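Local atomic coordinates of Card1 endonuclease domain-containing protein (Vibrio cholerae, PDB entry 1XMX), a protein that is of unknown function but may bind nucleic acid, and carries a Card1-like endonuclease domain of the PDDEXK nuclease clan. Residues His30-Asp36 with Ser56-Ile62; Asp11-Leu17 with Asn92-Gly96; Ala181-Gly185 with Ser343-Leu347. All blocks are in the same frame, centred on the assembly; numbering follows the deposited sequence.

Contact 1: His30-Asp36 with Ser56-Ile62; sequences HIIFIGD and STDFFEI
Parallel strand pairing at one border of the N-terminal mixed sheet joins Ile-31 and its neighbours to the outermost strand, 56-61. The strand axes run 25° apart and approach to 4.6 Å. Six backbone bonds hold the register, from Ile-31 N to Ser-56 O (3.0 Å) through Phe-60 N to Phe-33 O (2.8 Å, N-H...O 169°) to Ile-62 N on Gly-35 O. On the face of Ile-32, Ile-34 and Phe-60, Ile-34 and Phe-60 lie side by side, while Ile-32 CG2 meets Phe-60 CB at 3.8 Å. The Ile-34 and Ile-62 side chains cross at about a right angle, their CG2 atoms 3.8 Å apart. Helix 68-85 packs on this face. The two strands and intervening helix 40-52 form a beta-alpha-beta unit of a Rossmann-like domain, and that helix lies on the other face, against Phe-33. There the Phe-59 ring, its CG anti to the backbone N (chi1 -174°), reaches across to Gly-35: CE1 stands 3.5 Å from Gly-35 N, and CZ brings the ring edge to Asp-36 O at 3.3 Å. Lacking a side chain, Gly-35 lets the ring lie against its backbone. The Asp-36 carboxylate makes a salt bridge to Arg-100 and a hydrogen bond to Thr-38.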
loop_
_atom_site.group_PDB
_atom_site.type_symbol
_atom_site.label_atom_id
_atom_site.label_comp_id
_atom_site.label_asym_id
_atom_site.label_seq_id
_atom_site.Cartn_x
_atom_site.Cartn_y
_atom_site.Cartn_z
ATOM N N HIS A 30 -2.510 -5.745 25.320
ATOM C CA HIS A 30 -2.502 -7.182 25.202
ATOM C C HIS A 30 -3.742 -7.613 24.432
ATOM O O HIS A 30 -4.815 -7.001 24.560
ATOM C CB HIS A 30 -2.435 -7.877 26.575
ATOM C CG HIS A 30 -2.197 -9.365 26.473
ATOM N ND1 HIS A 30 -3.207 -10.301 26.618
ATOM C CD2 HIS A 30 -1.073 -10.077 26.201
ATOM C CE1 HIS A 30 -2.709 -11.518 26.477
ATOM N NE2 HIS A 30 -1.423 -11.410 26.202
ATOM N N ILE A 31 -3.578 -8.660 23.613
ATOM C CA ILE A 31 -4.688 -9.257 22.888
ATOM C C ILE A 31 -4.503 -10.743 22.819
ATOM O O ILE A 31 -3.389 -11.253 22.619
ATOM C CB ILE A 31 -4.852 -8.658 21.446
ATOM C CG1 ILE A 31 -5.991 -9.357 20.661
ATOM C CG2 ILE A 31 -3.475 -8.670 20.668
ATOM C CD1 ILE A 31 -6.535 -8.572 19.431
ATOM N N ILE A 32 -5.623 -11.443 22.916
ATOM C CA ILE A 32 -5.646 -12.884 22.692
ATOM C C ILE A 32 -6.403 -13.089 21.431
ATOM O O ILE A 32 -7.573 -12.649 21.300
ATOM C CB ILE A 32 -6.380 -13.624 23.867
ATOM C CG1 ILE A 32 -5.604 -13.370 25.153
ATOM C CG2 ILE A 32 -6.623 -15.140 23.593
ATOM C CD1 ILE A 32 -6.308 -13.754 26.388
ATOM N N PHE A 33 -5.718 -13.731 20.483
ATOM C CA PHE A 33 -6.337 -14.038 19.198
ATOM C C PHE A 33 -6.909 -15.438 19.342
ATOM O O PHE A 33 -6.273 -16.292 19.913
ATOM C CB PHE A 33 -5.289 -14.028 18.093
ATOM C CG PHE A 33 -4.704 -12.682 17.814
ATOM C CD1 PHE A 33 -5.416 -11.742 17.075
ATOM C CD2 PHE A 33 -3.429 -12.377 18.231
ATOM C CE1 PHE A 33 -4.850 -10.492 16.776
ATOM C CE2 PHE A 33 -2.869 -11.127 17.945
ATOM C CZ PHE A 33 -3.576 -10.202 17.213
ATOM N N ILE A 34 -8.108 -15.646 18.834
ATOM C CA ILE A 34 -8.746 -16.954 18.784
ATOM C C ILE A 34 -8.640 -17.437 17.323
ATOM O O ILE A 34 -8.865 -16.660 16.417
ATOM C CB ILE A 34 -10.229 -16.834 19.182
ATOM C CG1 ILE A 34 -10.351 -16.632 20.690
ATOM C CG2 ILE A 34 -11.061 -18.084 18.752
ATOM C CD1 ILE A 34 -11.642 -15.960 21.090
ATOM N N GLY A 35 -8.230 -18.687 17.084
ATOM C CA GLY A 35 -8.074 -19.181 15.712
ATOM C C GLY A 35 -7.970 -20.703 15.747
ATOM O O GLY A 35 -7.848 -21.298 16.825
ATOM N N ASP A 36 -7.993 -21.344 14.579
ATOM C CA ASP A 36 -7.718 -22.766 14.523
ATOM C C ASP A 36 -6.247 -23.050 14.255
ATOM O O ASP A 36 -5.479 -22.122 13.970
ATOM C CB ASP A 36 -8.647 -23.461 13.536
ATOM C CG ASP A 36 -8.328 -23.145 12.087
ATOM O OD1 ASP A 36 -7.179 -22.891 11.726
ATOM O OD2 ASP A 36 -9.240 -23.189 11.271
ATOM N N SER A 56 1.679 -7.139 23.750
ATOM C CA SER A 56 1.723 -8.596 23.856
ATOM C C SER A 56 0.517 -9.369 23.296
ATOM O O SER A 56 -0.584 -8.825 23.169
ATOM C CB SER A 56 2.072 -9.029 25.296
ATOM O OG SER A 56 1.057 -8.664 26.170
ATOM N N THR A 57 0.745 -10.650 22.982
ATOM C CA THR A 57 -0.210 -11.458 22.209
ATOM C C THR A 57 -0.256 -12.903 22.751
ATOM O O THR A 57 0.726 -13.395 23.287
ATOM C CB THR A 57 0.161 -11.470 20.680
ATOM O OG1 THR A 57 1.445 -12.072 20.486
ATOM C CG2 THR A 57 0.283 -10.062 20.097
ATOM N N ASP A 58 -1.408 -13.569 22.614
ATOM C CA ASP A 58 -1.521 -14.978 22.874
ATOM C C ASP A 58 -2.465 -15.520 21.850
ATOM O O ASP A 58 -3.240 -14.771 21.264
ATOM C CB ASP A 58 -2.137 -15.222 24.258
ATOM C CG ASP A 58 -1.213 -14.793 25.400
ATOM O OD1 ASP A 58 0.026 -14.943 25.228
ATOM O OD2 ASP A 58 -1.719 -14.306 26.469
ATOM N N PHE A 59 -2.402 -16.831 21.656
ATOM C CA PHE A 59 -3.161 -17.520 20.671
ATOM C C PHE A 59 -3.936 -18.569 21.433
ATOM O O PHE A 59 -3.362 -19.374 22.145
ATOM C CB PHE A 59 -2.238 -18.210 19.625
ATOM C CG PHE A 59 -2.992 -18.845 18.471
ATOM C CD1 PHE A 59 -4.078 -18.182 17.869
ATOM C CD2 PHE A 59 -2.579 -20.051 17.916
ATOM C CE1 PHE A 59 -4.758 -18.740 16.757
ATOM C CE2 PHE A 59 -3.242 -20.591 16.813
ATOM C CZ PHE A 59 -4.344 -19.948 16.235
ATOM N N PHE A 60 -5.250 -18.543 21.292
ATOM C CA PHE A 60 -6.104 -19.527 21.928
ATOM C C PHE A 60 -6.782 -20.284 20.790
ATOM O O PHE A 60 -7.494 -19.699 19.966
ATOM C CB PHE A 60 -7.121 -18.852 22.853
ATOM C CG PHE A 60 -8.157 -19.809 23.412
ATOM C CD1 PHE A 60 -9.362 -20.037 22.745
ATOM C CD2 PHE A 60 -7.921 -20.482 24.603
ATOM C CE1 PHE A 60 -10.292 -20.946 23.255
ATOM C CE2 PHE A 60 -8.882 -21.375 25.148
ATOM C CZ PHE A 60 -10.052 -21.599 24.445
ATOM N N GLU A 61 -6.550 -21.599 20.738
ATOM C CA GLU A 61 -6.993 -22.410 19.595
ATOM C C GLU A 61 -8.328 -23.029 19.830
ATOM O O GLU A 61 -8.505 -23.788 20.799
ATOM C CB GLU A 61 -6.029 -23.567 19.322
ATOM C CG GLU A 61 -5.175 -23.337 18.129
ATOM C CD GLU A 61 -4.195 -24.444 17.861
ATOM O OE1 GLU A 61 -4.554 -25.658 18.047
ATOM O OE2 GLU A 61 -3.062 -24.081 17.445
ATOM N N ILE A 62 -9.246 -22.774 18.905
ATOM C CA ILE A 62 -10.510 -23.459 18.942
ATOM C C ILE A 62 -10.418 -24.642 18.015
ATOM O O ILE A 62 -9.542 -24.737 17.181
ATOM C CB ILE A 62 -11.690 -22.574 18.507
ATOM C CG1 ILE A 62 -11.276 -21.713 17.330
ATOM C CG2 ILE A 62 -12.190 -21.636 19.708
ATOM C CD1 ILE A 62 -12.421 -21.296 16.377
#

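Contact 2: Asp11-Leu17 with Asn92-Gly96; sequences DQDPVRL and NASCG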
loop_
_atom_site.group_PDB
_atom_site.type_symbol
_atom_site.label_atom_id
_atom_site.label_comp_id
_atom_site.label_asym_id
_atom_site.label_seq_id
_atom_site.Cartn_x
_atom_site.Cartn_y
_atom_site.Cartn_z
ATOM N N ASP A 11 -8.782 -14.000 10.980
ATOM C CA ASP A 11 -9.196 -14.459 9.667
ATOM C C ASP A 11 -8.118 -14.133 8.628
ATOM O O ASP A 11 -7.012 -13.808 9.015
ATOM C CB ASP A 11 -10.621 -13.997 9.291
ATOM C CG ASP A 11 -10.731 -12.501 9.013
ATOM O OD1 ASP A 11 -9.690 -11.821 8.881
ATOM O OD2 ASP A 11 -11.883 -12.014 8.925
ATOM N N GLN A 12 -8.426 -14.266 7.331
ATOM C CA GLN A 12 -7.444 -14.035 6.291
ATOM C C GLN A 12 -7.220 -12.548 6.042
ATOM O O GLN A 12 -6.246 -12.171 5.455
ATOM C CB GLN A 12 -7.828 -14.746 5.003
ATOM C CG GLN A 12 -8.232 -16.211 5.216
ATOM C CD GLN A 12 -7.119 -17.147 5.772
ATOM O OE1 GLN A 12 -6.117 -17.405 5.079
ATOM N NE2 GLN A 12 -7.327 -17.703 7.014
ATOM N N ASP A 13 -8.100 -11.691 6.525
ATOM C CA ASP A 13 -7.770 -10.259 6.511
ATOM C C ASP A 13 -7.917 -9.607 7.895
ATOM O O ASP A 13 -8.934 -9.008 8.165
ATOM C CB ASP A 13 -8.657 -9.571 5.455
ATOM C CG ASP A 13 -8.390 -8.135 5.330
ATOM O OD1 ASP A 13 -7.709 -7.505 6.182
ATOM O OD2 ASP A 13 -8.876 -7.587 4.370
ATOM N N PRO A 14 -6.923 -9.774 8.792
ATOM C CA PRO A 14 -7.069 -9.381 10.186
ATOM C C PRO A 14 -6.501 -8.031 10.560
ATOM O O PRO A 14 -6.231 -7.800 11.722
ATOM C CB PRO A 14 -6.268 -10.446 10.907
ATOM C CG PRO A 14 -5.151 -10.784 9.928
ATOM C CD PRO A 14 -5.620 -10.421 8.563
ATOM N N VAL A 15 -6.353 -7.129 9.612
ATOM C CA VAL A 15 -5.800 -5.821 9.910
ATOM C C VAL A 15 -6.555 -5.022 10.981
ATOM O O VAL A 15 -5.970 -4.275 11.727
ATOM C CB VAL A 15 -5.786 -4.959 8.633
ATOM C CG1 VAL A 15 -5.321 -3.532 8.960
ATOM C CG2 VAL A 15 -4.839 -5.579 7.608
ATOM N N ARG A 16 -7.863 -5.160 11.019
ATOM C CA ARG A 16 -8.682 -4.388 11.934
ATOM C C ARG A 16 -8.599 -4.947 13.375
ATOM O O ARG A 16 -9.159 -4.356 14.278
ATOM C CB ARG A 16 -10.141 -4.328 11.422
ATOM C CG ARG A 16 -10.329 -3.352 10.258
ATOM C CD ARG A 16 -11.719 -3.549 9.720
ATOM N NE ARG A 16 -11.868 -4.893 9.151
ATOM C CZ ARG A 16 -12.990 -5.586 9.182
ATOM N NH1 ARG A 16 -14.069 -5.064 9.754
ATOM N NH2 ARG A 16 -13.018 -6.804 8.672
ATOM N N LEU A 17 -7.886 -6.051 13.580
ATOM C CA LEU A 17 -7.521 -6.526 14.950
ATOM C C LEU A 17 -6.253 -5.870 15.458
ATOM O O LEU A 17 -6.005 -5.842 16.659
ATOM C CB LEU A 17 -7.321 -8.033 14.966
ATOM C CG LEU A 17 -8.509 -8.883 14.556
ATOM C CD1 LEU A 17 -8.172 -10.391 14.668
ATOM C CD2 LEU A 17 -9.769 -8.517 15.390
ATOM N N ASN A 92 -13.136 -7.392 20.144
ATOM C CA ASN A 92 -13.062 -6.830 18.826
ATOM C C ASN A 92 -13.697 -7.840 17.840
ATOM O O ASN A 92 -13.112 -8.884 17.530
ATOM C CB ASN A 92 -11.610 -6.587 18.446
ATOM C CG ASN A 92 -11.459 -5.925 17.052
ATOM O OD1 ASN A 92 -12.365 -6.041 16.180
ATOM N ND2 ASN A 92 -10.303 -5.267 16.820
ATOM N N ALA A 93 -14.902 -7.531 17.410
ATOM C CA ALA A 93 -15.677 -8.371 16.535
ATOM C C ALA A 93 -15.505 -7.982 15.065
ATOM O O ALA A 93 -16.386 -8.277 14.253
ATOM C CB ALA A 93 -17.183 -8.229 16.916
ATOM N N SER A 94 -14.408 -7.317 14.724
ATOM C CA SER A 94 -14.180 -6.858 13.351
ATOM C C SER A 94 -13.933 -8.023 12.341
ATOM O O SER A 94 -14.193 -7.880 11.128
ATOM C CB SER A 94 -12.973 -5.893 13.300
ATOM O OG SER A 94 -13.190 -4.764 14.131
ATOM N N CYS A 95 -13.383 -9.128 12.824
ATOM C CA CYS A 95 -12.879 -10.146 11.935
ATOM C C CYS A 95 -13.410 -11.526 12.320
ATOM O O CYS A 95 -13.898 -11.729 13.425
ATOM C CB CYS A 95 -11.347 -10.170 11.988
ATOM S SG CYS A 95 -10.591 -8.616 11.488
ATOM N N GLY A 96 -13.303 -12.470 11.402
ATOM C CA GLY A 96 -13.562 -13.876 11.700
ATOM C C GLY A 96 -14.751 -14.402 10.929
ATOM O O GLY A 96 -15.740 -13.677 10.669
HETATM O O HOH W 1 -8.013 -5.006 18.282
#
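Asp-11 and Gly-96 meet where the loops after neighbouring parallel strands 4-9 and 88-92 come together, at the C-terminal end of the parallel strands, where Rossmann-like domains commonly bind ligands; a magnesium ion is bound about 7 Å from Gly-96. Gly-96 N donates to Asp-11 OD2 (2.9 Å, 158°), approaching from above the carboxylate plane, 54° out of it. Gly-96 has backbone angles that favour glycine. At the other end, Asn-92 uses both ends of its amide. Its ND2 donates to Arg-16 O at 2.9 Å, close to the amide plane, and to a water that also bonds Leu-17 O. Its OD1 receives Ser-94 N, an Asx turn, and Ser-94 OG (2.6 Å), so the amide's rotation is fixed from both sides. Between these two ends Cys-95 SG packs 3.7 Å from Leu-17 CG. The Arg-16 chain bends at chi3, so that Ser-94 CB lies 3.7 Å off one guanidinium face, offset toward its rim; NH1 bonds Val-118 O, and Ser-94 OG also pairs with Val-118 N. Through these bonds the start of helix 15-22 and the loop leading into helix 98-110 are both tied to strand 115-118, while Pro-14 packs against helix 40-52.

Contact 3: Ala181-Gly185 with Ser343-Leu347; sequences ALELG and SFRPL
Apolar packing, led by Phe-344 against Ala-181, joins the first turn of helix 181-201 to the loop after strand 338-343. Ala-181 CB approaches ring atom CE1 of Phe-344 at 3.3 Å, a tight fit, and CZ of the same ring lies 3.4 Å from Ala-181 O. The ring reaches the helix because Phe-344 CG stands anti to the backbone N (chi1 176°). Its far side atom CE2 comes to 4.1 Å from Gly-185 CA. Trp-253 meets the same ring edge-to-face, and Leu-368 touches both Ala-181 and Phe-344. At the margin Leu-182 CD2 meets Pro-346 CG more loosely, at 4.3 Å.

The polar link runs through one water. It donates to Ala-181 O and to Phe-344 O and accepts from Arg-345 NH2 (2.9 Å), while sitting 3.5 Å above the centre of the Phe-344 ring. The Arg-345 chain, bent at chi2 (-100°) and chi3 (76°), folds its guanidinium back over Pro-346 CD and brings NH2 to 3.6 Å from Gly-185 CA, an approach allowed by the absence of a side chain on Gly-185. Within the loop, Ser-343 OG donates to Arg-345 O in the carbonyl plane, on a lone pair.

The start of helix 181-201 thus packs on the beta-alpha loop between strand 338-343 and helix 349-358, in the region assigned to the Card1-like endonuclease family of the PDDEXK clan.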
loop_
_atom_site.group_PDB
_atom_site.type_symbol
_atom_site.label_atom_id
_atom_site.label_comp_id
_atom_site.label_asym_id
_atom_site.label_seq_id
_atom_site.Cartn_x
_atom_site.Cartn_y
_atom_site.Cartn_z
ATOM N N ALA A 181 2.625 15.862 -21.544
ATOM C CA ALA A 181 2.935 14.446 -21.817
ATOM C C ALA A 181 2.720 13.990 -23.272
ATOM O O ALA A 181 3.522 13.220 -23.822
ATOM C CB ALA A 181 2.178 13.524 -20.853
ATOM N N LEU A 182 1.613 14.409 -23.875
ATOM C CA LEU A 182 1.334 14.014 -25.244
ATOM C C LEU A 182 2.340 14.678 -26.177
ATOM O O LEU A 182 2.810 14.038 -27.109
ATOM C CB LEU A 182 -0.103 14.324 -25.657
ATOM C CG LEU A 182 -1.222 13.506 -25.012
ATOM C CD1 LEU A 182 -2.463 13.750 -25.794
ATOM C CD2 LEU A 182 -0.847 12.020 -25.017
ATOM N N GLU A 183 2.696 15.941 -25.902
ATOM C CA GLU A 183 3.704 16.674 -26.729
ATOM C C GLU A 183 5.069 15.983 -26.718
ATOM O O GLU A 183 5.775 15.958 -27.704
ATOM C CB GLU A 183 3.867 18.108 -26.204
ATOM C CG GLU A 183 5.013 18.917 -26.867
ATOM C CD GLU A 183 5.398 20.210 -26.090
ATOM O OE1 GLU A 183 4.968 20.470 -24.939
ATOM O OE2 GLU A 183 6.175 20.986 -26.671
ATOM N N LEU A 184 5.412 15.386 -25.585
ATOM C CA LEU A 184 6.740 14.850 -25.365
ATOM C C LEU A 184 6.830 13.365 -25.616
ATOM O O LEU A 184 7.917 12.804 -25.603
ATOM C CB LEU A 184 7.192 15.177 -23.930
ATOM C CG LEU A 184 7.435 16.684 -23.704
ATOM C CD1 LEU A 184 7.963 16.996 -22.260
ATOM C CD2 LEU A 184 8.374 17.225 -24.683
ATOM N N GLY A 185 5.687 12.734 -25.853
ATOM C CA GLY A 185 5.588 11.296 -26.083
ATOM C C GLY A 185 6.800 10.668 -26.747
ATOM O O GLY A 185 7.647 10.104 -26.073
ATOM N N SER A 343 -0.400 6.191 -16.092
ATOM C CA SER A 343 0.135 5.866 -17.402
ATOM C C SER A 343 0.466 7.158 -18.147
ATOM O O SER A 343 -0.372 8.041 -18.254
ATOM C CB SER A 343 -0.881 5.059 -18.219
ATOM O OG SER A 343 -0.295 4.655 -19.458
ATOM N N PHE A 344 1.709 7.257 -18.616
ATOM C CA PHE A 344 2.181 8.362 -19.402
ATOM C C PHE A 344 1.613 8.311 -20.820
ATOM O O PHE A 344 1.374 9.373 -21.440
ATOM C CB PHE A 344 3.711 8.325 -19.406
ATOM C CG PHE A 344 4.366 9.384 -20.277
ATOM C CD1 PHE A 344 4.338 10.731 -19.908
ATOM C CD2 PHE A 344 5.037 9.029 -21.420
ATOM C CE1 PHE A 344 4.951 11.712 -20.702
ATOM C CE2 PHE A 344 5.644 9.995 -22.204
ATOM C CZ PHE A 344 5.599 11.337 -21.849
ATOM N N ARG A 345 1.352 7.099 -21.322
ATOM C CA ARG A 345 0.827 6.923 -22.649
ATOM C C ARG A 345 -0.676 6.688 -22.635
ATOM O O ARG A 345 -1.203 6.183 -21.673
ATOM C CB ARG A 345 1.556 5.758 -23.345
ATOM C CG ARG A 345 3.119 5.931 -23.505
ATOM C CD ARG A 345 3.539 6.390 -24.921
ATOM N NE ARG A 345 3.298 7.829 -25.188
ATOM C CZ ARG A 345 2.630 8.339 -26.239
ATOM N NH1 ARG A 345 2.133 7.549 -27.186
ATOM N NH2 ARG A 345 2.449 9.658 -26.352
ATOM N N PRO A 346 -1.369 7.030 -23.738
ATOM C CA PRO A 346 -2.830 6.902 -23.848
ATOM C C PRO A 346 -3.279 5.500 -23.479
ATOM O O PRO A 346 -2.551 4.552 -23.667
ATOM C CB PRO A 346 -3.105 7.171 -25.333
ATOM C CG PRO A 346 -1.911 7.975 -25.794
ATOM C CD PRO A 346 -0.753 7.602 -24.948
ATOM N N LEU A 347 -4.480 5.366 -22.934
ATOM C CA LEU A 347 -4.986 4.044 -22.598
ATOM C C LEU A 347 -6.096 3.631 -23.569
ATOM O O LEU A 347 -7.045 4.362 -23.791
ATOM C CB LEU A 347 -5.483 4.031 -21.159
ATOM C CG LEU A 347 -4.696 4.938 -20.211
ATOM C CD1 LEU A 347 -5.525 6.210 -19.804
ATOM C CD2 LEU A 347 -4.242 4.134 -19.025
HETATM O O HOH W 2 2.504 10.689 -23.592
#

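Overall arrangement
Contacts 1 and 2 belong to one N-terminal Rossmann-like domain, their centres 12 Å apart, and they touch: Phe-33 CD1 packs on Leu-17 CD1 at 3.9 Å. Helix 15-22 is followed in the chain by strand 30-35, and contact 1 is nested in the chain loop that contact 2 closes. A bound magnesium ion lies closer to contact 2, about 7 Å from Gly-96, than to contact 1, about 12 Å from the side chain of Ile-62. Contact 3 follows later in the chain, on the opposite side of its centre. It is 51 Å from contact 1 and 42 Å from contact 2, centre to centre, and its nearest atoms stay about 26 Å from those of contact 2. Its 343-347 segment belongs to the Card1-like endonuclease region.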